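Local atomic coordinates of lipolytic enzyme, G-D-S-L family (Bacteroides thetaiotaomicron, PDB entry 7BR2), a protein that hydrolyses esters as a gut microbial serine esterase of the SGNH (GDSL) family and metabolises the drug diltiazem. Residues A[19-24]-A[51-56]; A[35-40]-A[357-362]; A[237-242]-A[308-313]. All blocks are in the same frame, centred on the assembly; numbering follows the deposited sequence.

Contact 1: residues A[19-24]-A[51-56]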
loop_
_atom_site.group_PDB
_atom_site.type_symbol
_atom_site.label_atom_id
_atom_site.label_comp_id
_atom_site.label_asym_id
_atom_site.label_seq_id
_atom_site.Cartn_x
_atom_site.Cartn_y
_atom_site.Cartn_z
ATOM N N GLY A 19 -17.321 -5.840 0.167
ATOM C CA GLY A 19 -17.272 -7.127 0.823
ATOM C C GLY A 19 -16.052 -7.978 0.533
ATOM O O GLY A 19 -15.959 -9.093 1.061
ATOM N N ASP A 20 -15.125 -7.504 -0.297
ATOM C CA ASP A 20 -13.931 -8.274 -0.619
ATOM C C ASP A 20 -13.053 -8.451 0.620
ATOM O O ASP A 20 -13.082 -7.654 1.561
ATOM C CB ASP A 20 -13.142 -7.583 -1.736
ATOM C CG ASP A 20 -13.416 -8.178 -3.117
ATOM O OD1 ASP A 20 -13.803 -9.366 -3.204
ATOM O OD2 ASP A 20 -13.286 -7.432 -4.119
ATOM N N ARG A 21 -12.317 -9.549 0.632
ATOM C CA ARG A 21 -11.290 -9.836 1.626
ATOM C C ARG A 21 -10.002 -10.077 0.841
ATOM O O ARG A 21 -9.794 -11.165 0.295
ATOM C CB ARG A 21 -11.692 -11.033 2.483
ATOM C CG ARG A 21 -13.030 -10.840 3.209
ATOM C CD ARG A 21 -13.556 -12.142 3.807
ATOM N NE ARG A 21 -12.689 -12.674 4.867
ATOM C CZ ARG A 21 -12.609 -12.181 6.104
ATOM N NH1 ARG A 21 -13.326 -11.113 6.465
ATOM N NH2 ARG A 21 -11.797 -12.748 6.984
ATOM N N ALA A 22 -9.178 -9.044 0.721
ATOM C CA ALA A 22 -7.968 -9.078 -0.092
ATOM C C ALA A 22 -6.772 -9.376 0.802
ATOM O O ALA A 22 -6.379 -8.536 1.616
ATOM C CB ALA A 22 -7.785 -7.750 -0.822
ATOM N N VAL A 23 -6.175 -10.561 0.642
ATOM C CA VAL A 23 -5.024 -10.978 1.438
ATOM C C VAL A 23 -3.774 -10.847 0.586
ATOM O O VAL A 23 -3.717 -11.385 -0.529
ATOM C CB VAL A 23 -5.182 -12.419 1.945
ATOM C CG1 VAL A 23 -3.954 -12.824 2.758
ATOM C CG2 VAL A 23 -6.472 -12.581 2.766
ATOM N N PHE A 24 -2.759 -10.145 1.118
ATOM C CA PHE A 24 -1.473 -9.948 0.441
ATOM C C PHE A 24 -0.440 -10.882 1.058
ATOM O O PHE A 24 0.128 -10.581 2.110
ATOM C CB PHE A 24 -1.019 -8.497 0.559
ATOM C CG PHE A 24 -1.803 -7.548 -0.289
ATOM C CD1 PHE A 24 -2.982 -6.990 0.180
ATOM C CD2 PHE A 24 -1.360 -7.206 -1.560
ATOM C CE1 PHE A 24 -3.724 -6.103 -0.609
ATOM C CE2 PHE A 24 -2.076 -6.325 -2.346
ATOM C CZ PHE A 24 -3.269 -5.772 -1.872
ATOM N N PRO A 51 -17.194 -0.763 1.655
ATOM C CA PRO A 51 -16.240 -1.331 2.620
ATOM C C PRO A 51 -15.617 -2.615 2.103
ATOM O O PRO A 51 -16.290 -3.471 1.524
ATOM C CB PRO A 51 -17.092 -1.592 3.869
ATOM C CG PRO A 51 -18.477 -1.701 3.370
ATOM C CD PRO A 51 -18.570 -0.762 2.182
ATOM N N ILE A 52 -14.311 -2.728 2.318
ATOM C CA ILE A 52 -13.544 -3.918 2.018
ATOM C C ILE A 52 -12.663 -4.211 3.230
ATOM O O ILE A 52 -12.599 -3.426 4.179
ATOM C CB ILE A 52 -12.675 -3.748 0.755
ATOM C CG1 ILE A 52 -11.578 -2.708 1.019
ATOM C CG2 ILE A 52 -13.538 -3.294 -0.419
ATOM C CD1 ILE A 52 -10.445 -2.773 0.049
ATOM N N ARG A 53 -11.918 -5.313 3.147
ATOM C CA ARG A 53 -10.961 -5.693 4.179
ATOM C C ARG A 53 -9.689 -6.170 3.502
ATOM O O ARG A 53 -9.742 -7.021 2.615
ATOM C CB ARG A 53 -11.506 -6.789 5.101
ATOM C CG ARG A 53 -12.273 -6.232 6.272
ATOM C CD ARG A 53 -13.033 -7.309 7.042
ATOM N NE ARG A 53 -13.901 -6.674 8.027
ATOM C CZ ARG A 53 -13.486 -6.269 9.222
ATOM N NH1 ARG A 53 -12.214 -6.439 9.586
ATOM N NH2 ARG A 53 -14.337 -5.681 10.044
ATOM N N VAL A 54 -8.569 -5.568 3.889
ATOM C CA VAL A 54 -7.239 -5.961 3.448
ATOM C C VAL A 54 -6.518 -6.653 4.604
ATOM O O VAL A 54 -6.672 -6.262 5.767
ATOM C CB VAL A 54 -6.472 -4.728 2.944
ATOM C CG1 VAL A 54 -5.041 -5.078 2.559
ATOM C CG2 VAL A 54 -7.226 -4.141 1.760
ATOM N N PHE A 55 -5.741 -7.687 4.281
ATOM C CA PHE A 55 -4.996 -8.469 5.262
ATOM C C PHE A 55 -3.531 -8.499 4.875
ATOM O O PHE A 55 -3.186 -8.801 3.724
ATOM C CB PHE A 55 -5.530 -9.908 5.361
ATOM C CG PHE A 55 -6.950 -9.995 5.842
ATOM C CD1 PHE A 55 -8.012 -9.823 4.951
ATOM C CD2 PHE A 55 -7.236 -10.242 7.177
ATOM C CE1 PHE A 55 -9.331 -9.895 5.387
ATOM C CE2 PHE A 55 -8.552 -10.323 7.621
ATOM C CZ PHE A 55 -9.601 -10.148 6.721
ATOM N N ASN A 56 -2.682 -8.164 5.829
ATOM C CA ASN A 56 -1.256 -8.435 5.739
ATOM C C ASN A 56 -1.006 -9.937 5.931
ATOM O O ASN A 56 -1.300 -10.486 6.997
ATOM C CB ASN A 56 -0.551 -7.612 6.814
ATOM C CG ASN A 56 0.960 -7.763 6.799
ATOM O OD1 ASN A 56 1.512 -8.663 6.159
ATOM N ND2 ASN A 56 1.636 -6.891 7.552
#
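One face of the Arg21 guanidinium is covered by CZ of the Phe55 ring, which sits 3.3 Å above the plane and off toward the rim. The two planes are 57° apart, so this is an oblique approach and not a flat stack. At the edge of the Phe55 ring, in its plane, lies Ala22 O. Phe55 O holds the same place at the edge of the Phe24 ring. These groups belong to two neighbouring parallel strands, 21-26 and 53-58, in the central sheet of the SGNH hydrolase fold, where 53-58 is an outermost strand.

Arg21, Val23, Arg53 and Phe55 share one face. Arg21 bends at chi3 (65°), which brings the guanidinium face against CZ of Phe55. NH2 of Arg21 comes 3.4 Å from CZ of Phe55, and it also bonds Lys78 O. Val23 CG2 touches CD1 of the same ring at 3.8 Å. The Arg53 chain runs beside Arg21, pointing the same way, and its NH2 forms a salt bridge with Asp428 of helix 417-437.

Ala22, Phe24, Val54 and Asn56 occupy the other face, toward helix 35-46. There Val54 CG1 lies 3.6 Å from Phe24 CE1, near the plane of that ring. Phe220 meets the Phe24 ring edge-to-face.

Backbone bonds pass alternately between the strands. Ala22 gives its N-H to Arg53 O, and its O accepts from Phe55 N. Ahead of the strands, Gly19 N bonds Pro51 O at 2.9 Å, with an almost straight N-H...O angle of 178°.

Contact 2: residues A[35-40]-A[357-362]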
loop_
_atom_site.group_PDB
_atom_site.type_symbol
_atom_site.label_atom_id
_atom_site.label_comp_id
_atom_site.label_asym_id
_atom_site.label_seq_id
_atom_site.Cartn_x
_atom_site.Cartn_y
_atom_site.Cartn_z
ATOM N N TYR A 35 2.532 -1.034 1.979
ATOM C CA TYR A 35 1.888 -0.859 0.686
ATOM C C TYR A 35 0.438 -1.321 0.738
ATOM O O TYR A 35 -0.447 -0.673 0.164
ATOM C CB TYR A 35 2.662 -1.590 -0.414
ATOM C CG TYR A 35 2.607 -3.105 -0.377
ATOM C CD1 TYR A 35 1.515 -3.813 -0.903
ATOM C CD2 TYR A 35 3.668 -3.839 0.133
ATOM C CE1 TYR A 35 1.472 -5.220 -0.876
ATOM C CE2 TYR A 35 3.644 -5.238 0.153
ATOM C CZ TYR A 35 2.549 -5.921 -0.355
ATOM O OH TYR A 35 2.536 -7.300 -0.318
ATOM N N HIS A 36 0.170 -2.422 1.449
ATOM C CA HIS A 36 -1.195 -2.921 1.549
ATOM C C HIS A 36 -2.053 -1.982 2.378
ATOM O O HIS A 36 -3.234 -1.765 2.064
ATOM C CB HIS A 36 -1.205 -4.340 2.131
ATOM C CG HIS A 36 -0.218 -4.555 3.242
ATOM N ND1 HIS A 36 -0.445 -4.138 4.538
ATOM C CD2 HIS A 36 0.989 -5.169 3.252
ATOM C CE1 HIS A 36 0.590 -4.464 5.291
ATOM N NE2 HIS A 36 1.470 -5.100 4.537
ATOM N N SER A 37 -1.467 -1.395 3.424
ATOM C CA SER A 37 -2.184 -0.391 4.206
ATOM C C SER A 37 -2.466 0.862 3.372
ATOM O O SER A 37 -3.539 1.464 3.481
ATOM C CB SER A 37 -1.385 -0.050 5.465
ATOM O OG SER A 37 -2.119 0.788 6.340
ATOM N N PHE A 38 -1.520 1.259 2.520
ATOM C CA PHE A 38 -1.724 2.422 1.658
ATOM C C PHE A 38 -2.805 2.143 0.613
ATOM O O PHE A 38 -3.618 3.021 0.287
ATOM C CB PHE A 38 -0.390 2.790 0.998
ATOM C CG PHE A 38 0.676 3.260 1.976
ATOM C CD1 PHE A 38 0.331 3.745 3.233
ATOM C CD2 PHE A 38 2.024 3.223 1.624
ATOM C CE1 PHE A 38 1.303 4.182 4.118
ATOM C CE2 PHE A 38 3.008 3.648 2.514
ATOM C CZ PHE A 38 2.647 4.139 3.758
ATOM N N ILE A 39 -2.850 0.910 0.103
ATOM C CA ILE A 39 -3.900 0.520 -0.842
ATOM C C ILE A 39 -5.276 0.559 -0.174
ATOM O O ILE A 39 -6.257 1.085 -0.734
ATOM C CB ILE A 39 -3.603 -0.870 -1.428
ATOM C CG1 ILE A 39 -2.361 -0.846 -2.324
ATOM C CG2 ILE A 39 -4.795 -1.371 -2.217
ATOM C CD1 ILE A 39 -1.841 -2.266 -2.702
ATOM N N TRP A 40 -5.378 -0.019 1.029
ATOM C CA TRP A 40 -6.638 0.058 1.760
ATOM C C TRP A 40 -7.015 1.512 2.020
ATOM O O TRP A 40 -8.186 1.878 1.895
ATOM C CB TRP A 40 -6.547 -0.733 3.070
ATOM C CG TRP A 40 -7.887 -1.132 3.657
ATOM C CD1 TRP A 40 -9.131 -0.809 3.181
ATOM C CD2 TRP A 40 -8.108 -1.925 4.836
ATOM N NE1 TRP A 40 -10.101 -1.346 3.989
ATOM C CE2 TRP A 40 -9.503 -2.037 5.011
ATOM C CE3 TRP A 40 -7.257 -2.549 5.764
ATOM C CZ2 TRP A 40 -10.070 -2.752 6.077
ATOM C CZ3 TRP A 40 -7.820 -3.258 6.822
ATOM C CH2 TRP A 40 -9.213 -3.350 6.970
ATOM N N GLU A 357 -3.253 3.784 10.343
ATOM C CA GLU A 357 -1.903 3.443 10.808
ATOM C C GLU A 357 -1.930 2.746 12.181
ATOM O O GLU A 357 -1.214 1.753 12.397
ATOM C CB GLU A 357 -1.045 4.714 10.824
ATOM C CG GLU A 357 0.291 4.616 11.549
ATOM C CD GLU A 357 1.324 3.757 10.838
ATOM O OE1 GLU A 357 1.174 3.507 9.617
ATOM O OE2 GLU A 357 2.294 3.325 11.516
ATOM N N TYR A 358 -2.764 3.237 13.110
ATOM C CA TYR A 358 -2.974 2.520 14.376
ATOM C C TYR A 358 -3.375 1.069 14.118
ATOM O O TYR A 358 -2.849 0.123 14.736
ATOM C CB TYR A 358 -4.080 3.189 15.198
ATOM C CG TYR A 358 -3.735 4.468 15.923
ATOM C CD1 TYR A 358 -2.623 4.545 16.754
ATOM C CD2 TYR A 358 -4.548 5.587 15.819
ATOM C CE1 TYR A 358 -2.321 5.702 17.439
ATOM C CE2 TYR A 358 -4.241 6.762 16.503
ATOM C CZ TYR A 358 -3.126 6.808 17.305
ATOM O OH TYR A 358 -2.800 7.953 17.990
ATOM N N ARG A 359 -4.336 0.892 13.203
ATOM C CA ARG A 359 -4.801 -0.439 12.818
ATOM C C ARG A 359 -3.663 -1.283 12.263
ATOM O O ARG A 359 -3.487 -2.445 12.652
ATOM C CB ARG A 359 -5.929 -0.310 11.787
ATOM C CG ARG A 359 -6.421 -1.632 11.226
ATOM C CD ARG A 359 -6.880 -1.473 9.774
ATOM N NE ARG A 359 -5.795 -1.073 8.873
ATOM C CZ ARG A 359 -4.859 -1.897 8.404
ATOM N NH1 ARG A 359 -4.869 -3.176 8.754
ATOM N NH2 ARG A 359 -3.915 -1.442 7.579
ATOM N N TRP A 360 -2.871 -0.702 11.360
ATOM C CA TRP A 360 -1.754 -1.427 10.766
ATOM C C TRP A 360 -0.790 -1.925 11.843
ATOM O O TRP A 360 -0.298 -3.060 11.764
ATOM C CB TRP A 360 -1.044 -0.536 9.739
ATOM C CG TRP A 360 0.217 -1.118 9.189
ATOM C CD1 TRP A 360 0.344 -1.928 8.094
ATOM C CD2 TRP A 360 1.538 -0.949 9.724
ATOM N NE1 TRP A 360 1.668 -2.260 7.908
ATOM C CE2 TRP A 360 2.418 -1.681 8.900
ATOM C CE3 TRP A 360 2.057 -0.256 10.819
ATOM C CZ2 TRP A 360 3.798 -1.741 9.142
ATOM C CZ3 TRP A 360 3.434 -0.312 11.058
ATOM C CH2 TRP A 360 4.285 -1.048 10.220
ATOM N N GLU A 361 -0.541 -1.107 12.880
ATOM C CA GLU A 361 0.355 -1.531 13.966
ATOM C C GLU A 361 -0.206 -2.730 14.726
ATOM O O GLU A 361 0.513 -3.707 15.013
ATOM C CB GLU A 361 0.602 -0.375 14.937
ATOM C CG GLU A 361 1.659 0.612 14.472
ATOM C CD GLU A 361 1.670 1.908 15.277
ATOM O OE1 GLU A 361 1.348 1.865 16.486
ATOM O OE2 GLU A 361 1.980 2.980 14.677
ATOM N N LEU A 362 -1.499 -2.667 15.069
ATOM C CA LEU A 362 -2.130 -3.815 15.718
ATOM C C LEU A 362 -1.982 -5.071 14.861
ATOM O O LEU A 362 -1.564 -6.149 15.343
ATOM C CB LEU A 362 -3.602 -3.503 15.974
ATOM C CG LEU A 362 -3.875 -2.604 17.176
ATOM C CD1 LEU A 362 -5.333 -2.077 17.180
ATOM C CD2 LEU A 362 -3.546 -3.326 18.465
HETATM O O HOH W 1 -2.497 -3.479 6.150
HETATM O O HOH W 2 -1.011 2.787 7.393
#
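Arg359 NH2 has two acceptors at this contact: Ser37 OG at 3.1 Å, and a water, water 1, at 2.9 Å. The bond to the serine is weak, with an N-H...O angle of 128°. This is a buried helix-helix packing. Helix 35-46 of the SGNH hydrolase fold meets the long helix 344-377, and their short segments run at 142° to each other.

The Arg359 chain bends at chi2 and chi3, and this brings its guanidinium against Trp40. CZ3 of Trp40 lies over one face, 3.3 Å above the plane. Ser37 CB is at the guanidinium edge. The indole and guanidinium planes are 52° apart, so the indole presents its rim and does not stack. Asn356 and Glu363 bind NE and NH1 of Arg359, respectively, and help fix the group.

Trp360 packs on Ser37 and His36. Its CD1 touches Ser37 CB at 3.7 Å. The His36 and Trp360 rings meet rim to rim, neither over the face of the other. Indole NE1 of Trp360 bonds Gly33 O, and His36 NE2 bonds Thr30 O. Water 1 lies in the plane of the His36 ring and joins the two helices again: besides accepting from Arg359 NH2, it is hydrogen-bonded to His36 ND1 at 2.7 Å.

Contact 3: residues A[237-242]-A[308-313]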
loop_
_atom_site.group_PDB
_atom_site.type_symbol
_atom_site.label_atom_id
_atom_site.label_comp_id
_atom_site.label_asym_id
_atom_site.label_seq_id
_atom_site.Cartn_x
_atom_site.Cartn_y
_atom_site.Cartn_z
ATOM N N ASN A 237 -18.211 28.883 -13.555
ATOM C CA ASN A 237 -18.088 30.168 -14.229
ATOM C C ASN A 237 -18.703 31.253 -13.356
ATOM O O ASN A 237 -19.905 31.224 -13.068
ATOM C CB ASN A 237 -18.717 30.116 -15.624
ATOM C CG ASN A 237 -18.655 31.458 -16.343
ATOM O OD1 ASN A 237 -19.280 32.428 -15.914
ATOM N ND2 ASN A 237 -17.823 31.544 -17.378
ATOM N N ALA A 238 -17.878 32.223 -12.958
ATOM C CA ALA A 238 -18.330 33.225 -12.002
ATOM C C ALA A 238 -19.387 34.152 -12.589
ATOM O O ALA A 238 -20.312 34.553 -11.878
ATOM C CB ALA A 238 -17.137 34.031 -11.487
ATOM N N ASN A 239 -19.309 34.459 -13.883
ATOM C CA ASN A 239 -20.272 35.392 -14.453
ATOM C C ASN A 239 -21.626 34.754 -14.744
ATOM O O ASN A 239 -22.629 35.469 -14.819
ATOM C CB ASN A 239 -19.715 36.003 -15.739
ATOM C CG ASN A 239 -18.340 36.629 -15.545
ATOM O OD1 ASN A 239 -17.439 36.425 -16.359
ATOM N ND2 ASN A 239 -18.176 37.404 -14.467
ATOM N N LYS A 240 -21.696 33.428 -14.838
ATOM C CA LYS A 240 -22.955 32.768 -15.153
ATOM C C LYS A 240 -23.619 32.189 -13.916
ATOM O O LYS A 240 -24.842 32.003 -13.906
ATOM C CB LYS A 240 -22.740 31.675 -16.202
ATOM C CG LYS A 240 -22.458 32.231 -17.603
ATOM C CD LYS A 240 -22.781 31.235 -18.718
ATOM C CE LYS A 240 -21.654 30.237 -18.967
ATOM N NZ LYS A 240 -21.839 29.512 -20.265
ATOM N N LYS A 241 -22.837 31.884 -12.883
ATOM C CA LYS A 241 -23.359 31.394 -11.614
ATOM C C LYS A 241 -23.932 29.979 -11.697
ATOM O O LYS A 241 -24.786 29.603 -10.890
ATOM C CB LYS A 241 -24.382 32.374 -11.032
ATOM C CG LYS A 241 -23.725 33.533 -10.288
ATOM C CD LYS A 241 -24.737 34.225 -9.402
ATOM C CE LYS A 241 -25.615 33.179 -8.719
ATOM N NZ LYS A 241 -26.747 33.736 -7.934
ATOM N N GLN A 242 -23.514 29.187 -12.681
ATOM C CA GLN A 242 -23.843 27.770 -12.677
ATOM C C GLN A 242 -22.543 26.987 -12.807
ATOM O O GLN A 242 -21.500 27.535 -13.173
ATOM C CB GLN A 242 -24.835 27.381 -13.794
ATOM C CG GLN A 242 -26.296 27.237 -13.303
ATOM C CD GLN A 242 -27.054 26.055 -13.924
ATOM O OE1 GLN A 242 -28.180 26.208 -14.412
ATOM N NE2 GLN A 242 -26.446 24.872 -13.882
ATOM N N THR A 308 -13.510 29.848 -13.584
ATOM C CA THR A 308 -13.257 30.765 -14.691
ATOM C C THR A 308 -14.281 31.878 -14.570
ATOM O O THR A 308 -15.478 31.624 -14.708
ATOM C CB THR A 308 -13.393 30.075 -16.045
ATOM O OG1 THR A 308 -14.765 29.725 -16.233
ATOM C CG2 THR A 308 -12.556 28.806 -16.093
ATOM N N GLY A 309 -13.809 33.107 -14.512
ATOM C CA GLY A 309 -14.635 34.254 -14.209
ATOM C C GLY A 309 -13.724 35.394 -13.847
ATOM O O GLY A 309 -12.575 35.411 -14.282
ATOM N N LEU A 310 -14.225 36.367 -13.091
ATOM C CA LEU A 310 -13.461 37.585 -12.830
ATOM C C LEU A 310 -12.062 37.330 -12.309
ATOM O O LEU A 310 -11.776 36.239 -11.787
ATOM C CB LEU A 310 -14.222 38.462 -11.851
ATOM C CG LEU A 310 -15.487 39.121 -12.382
ATOM C CD1 LEU A 310 -15.785 40.116 -11.315
ATOM C CD2 LEU A 310 -15.368 39.818 -13.771
ATOM N N LYS A 311 -11.184 38.317 -12.455
ATOM C CA LYS A 311 -9.766 38.123 -12.227
ATOM C C LYS A 311 -9.279 39.110 -11.157
ATOM O O LYS A 311 -10.040 39.920 -10.618
ATOM C CB LYS A 311 -8.995 38.284 -13.546
ATOM C CG LYS A 311 -9.581 37.488 -14.735
ATOM C CD LYS A 311 -8.944 36.099 -14.917
ATOM C CE LYS A 311 -9.732 35.233 -15.895
ATOM N NZ LYS A 311 -8.858 34.196 -16.529
ATOM N N GLY A 312 -7.995 39.019 -10.851
ATOM C CA GLY A 312 -7.444 39.657 -9.679
ATOM C C GLY A 312 -6.916 38.591 -8.744
ATOM O O GLY A 312 -6.666 37.458 -9.173
ATOM N N GLN A 313 -6.735 38.925 -7.470
ATOM C CA GLN A 313 -6.287 37.948 -6.485
ATOM C C GLN A 313 -7.371 37.643 -5.463
ATOM O O GLN A 313 -8.052 38.549 -4.960
ATOM C CB GLN A 313 -4.994 38.367 -5.792
ATOM C CG GLN A 313 -3.824 38.039 -6.689
ATOM C CD GLN A 313 -2.502 38.356 -6.066
ATOM O OE1 GLN A 313 -1.967 37.575 -5.284
ATOM N NE2 GLN A 313 -1.952 39.520 -6.416
#
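The side chains of Asn237 and Thr308 cross at about a right angle on the same face of a mixed beta sheet. They form a parallel pair where strands 232-237 and 303-308 end. ND2 of Asn237 stays 3.7 Å from OG1 of Thr308, which is a packing contact. CG of Asn237 is anti to its own backbone N (chi1 178°). The carboxamide is then set for an Asx motif: OD1 of Asn237 accepts from Lys240 N at 2.8 Å, and more weakly from Asn239 N. This holds the start of the turn that leads to strand 242-247.

Asn239 and Leu310 make a second right-angled crossing, just past the strand ends. ND2 of Asn239 rests beside the branch of Leu310, 3.8 Å from CD2. The same nitrogen is equally near CG, so the amide lies against the leucine where the side chain forks. Both residues are exposed, and this is packing at the surface.

Ala238 lies between the two crossings. Its methyl points toward the other segment, and CB is 3.7 Å from Gly309 CA. The absence of a side chain at Gly309 permits this close approach. Ala238 O takes a hydrogen bond from Lys256 NZ of strand 249-257.

Thr308 O takes one hydrogen bond and one C-H...O contact. Asn237 CA directs its C-H at it, 3.0 Å away. Ala238 N donates the hydrogen bond, 3.0 Å long, from above the carbonyl plane, 36° out of it.

In the fold
Contacts 1 and 2 belong to one packed unit, their centres 11 Å apart. Helix 35-46, one half of contact 2, packs on strand 53-58 of contact 1: Trp40 CZ2 is 3.2 Å from Ile52 O, and His36 CE1 is 3.5 Å from Asn56 ND2. The sheet of contact 1 is therefore covered by the helix that meets 344-377 in contact 2. Segments 19-24, 51-56 and 35-40 lie in the part of the chain that carries the probable Ser28, His207 and Asp204 triad; helix 344-377 comes from much later. Ser28 comes just after strand 21-26 and precedes helix 35-46. Contact 3 is remote, its centre about 45 Å from that of contact 1 and 42 Å from that of contact 2. It ties strand ends together in a separate beta-rich part.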